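Periplasmic sensor hybrid histidine kinase (Anaeromyxobacter dehalogenans, PDB 4K0D) probably acts as an ATP-dependent sensor histidine kinase in phosphorelay signalling, the part described here being its helical periplasmic sensor domain. Local coordinates at residues V94-G97 with T98-T102. Numbering follows the deposited sequence.
Sequences VALG and TAVAT
Leu-96 and Val-100, one helical turn apart, run next to each other off the same flank of the helix, their branched ends meeting, a clear case of i to i+4 packing. The touching atoms are two methyls, CD1 of Leu-96 and CG2 of Val-100, 4.0 Å apart. Val-100 holds CG2 trans to its carbonyl carbon and therefore close to its own N, which brings this methyl to 3.5 Å from O of Leu-96 as well. Beneath the pair, Val-100 N donates to Leu-96 O at 3.0 Å in a nearly straight bond, N-H...O 169°. The flank they form faces into the helical bundle of the periplasmic sensor domain: Ala-37 and Tyr-40 of helix 16-42 receive Leu-96 and Val-100 respectively, and Ile-109 of helix 106-114 touches both. Gly-97, also buried, takes part through its backbone, its carbonyl O accepting from Ala-101 N at 2.8 Å. Elsewhere around the helix the partners are backbone oxygens. CG2 of Thr-98 stands between its own N and carbonyl carbon and lies 3.3 Å from O of Ala-95, with CB close to Val-94 O, the acceptor for Thr-98 N. Ala-95 O is approached by the CB of Ala-99 as well, and the bond from Ala-99 N to Ala-95 O, 3.1 Å, is the most bent of the four backbone bonds linking 94-97 to 98-101 (141°), the donor standing above the carbonyl plane. Toward the end of helix 73-102, Thr-98 O takes two donors from Thr-102, N at 2.9 Å and the hydroxyl OG1 at 3.0 Å, which arrive from opposite faces of the carbonyl; with chi1 at 58°, the Thr-102 hydroxyl folds back onto the preceding turn.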
loop_
_atom_site.group_PDB
_atom_site.type_symbol
_atom_site.label_atom_id
_atom_site.label_comp_id
_atom_site.label_asym_id
_atom_site.label_seq_id
_atom_site.Cartn_x
_atom_site.Cartn_y
_atom_site.Cartn_z
ATOM N N VAL B 94 21.210 16.600 -1.573
ATOM C CA VAL B 94 21.620 17.900 -1.065
ATOM C C VAL B 94 22.820 18.434 -1.845
ATOM O O VAL B 94 22.898 19.627 -2.159
ATOM C CB VAL B 94 21.940 17.789 0.438
ATOM C CG1 VAL B 94 22.559 19.075 1.006
ATOM C CG2 VAL B 94 20.676 17.486 1.171
ATOM N N ALA B 95 23.741 17.545 -2.192
ATOM C CA ALA B 95 24.952 17.960 -2.886
ATOM C C ALA B 95 24.614 18.374 -4.310
ATOM O O ALA B 95 25.229 19.288 -4.857
ATOM C CB ALA B 95 25.961 16.810 -2.905
ATOM N N LEU B 96 23.656 17.698 -4.936
ATOM C CA LEU B 96 23.217 18.164 -6.244
ATOM C C LEU B 96 22.575 19.559 -6.090
ATOM O O LEU B 96 22.880 20.504 -6.830
ATOM C CB LEU B 96 22.247 17.164 -6.859
ATOM C CG LEU B 96 21.548 17.819 -8.031
ATOM C CD1 LEU B 96 22.583 18.310 -8.968
ATOM C CD2 LEU B 96 20.643 16.914 -8.780
ATOM N N GLY B 97 21.712 19.708 -5.084
ATOM C CA GLY B 97 21.021 20.967 -4.900
ATOM C C GLY B 97 22.026 22.085 -4.701
ATOM O O GLY B 97 21.999 23.107 -5.349
ATOM N N THR B 98 22.927 21.856 -3.772
ATOM C CA THR B 98 23.844 22.851 -3.312
ATOM C C THR B 98 24.726 23.243 -4.510
ATOM O O THR B 98 25.124 24.396 -4.687
ATOM C CB THR B 98 24.635 22.265 -2.128
ATOM O OG1 THR B 98 25.003 23.299 -1.228
ATOM C CG2 THR B 98 25.885 21.564 -2.596
ATOM N N ALA B 99 24.971 22.286 -5.382
ATOM C CA ALA B 99 25.787 22.565 -6.555
ATOM C C ALA B 99 25.055 23.499 -7.521
ATOM O O ALA B 99 25.625 24.459 -8.026
ATOM C CB ALA B 99 26.169 21.292 -7.235
ATOM N N VAL B 100 23.792 23.206 -7.786
ATOM C CA VAL B 100 22.988 24.064 -8.607
ATOM C C VAL B 100 22.937 25.403 -7.919
ATOM O O VAL B 100 23.159 26.419 -8.532
ATOM C CB VAL B 100 21.590 23.486 -8.851
ATOM C CG1 VAL B 100 20.709 24.504 -9.568
ATOM C CG2 VAL B 100 21.688 22.172 -9.680
ATOM N N ALA B 101 22.713 25.443 -6.627
ATOM C CA ALA B 101 22.532 26.745 -5.994
ATOM C C ALA B 101 23.790 27.634 -6.039
ATOM O O ALA B 101 23.685 28.812 -6.296
ATOM C CB ALA B 101 22.056 26.598 -4.536
ATOM N N THR B 102 24.952 27.072 -5.730
ATOM C CA THR B 102 26.169 27.849 -5.565
ATOM C C THR B 102 26.754 28.178 -6.902
ATOM O O THR B 102 27.801 28.818 -6.969
ATOM C CB THR B 102 27.248 27.079 -4.859
ATOM O OG1 THR B 102 27.524 25.893 -5.615
ATOM C CG2 THR B 102 26.821 26.672 -3.448
#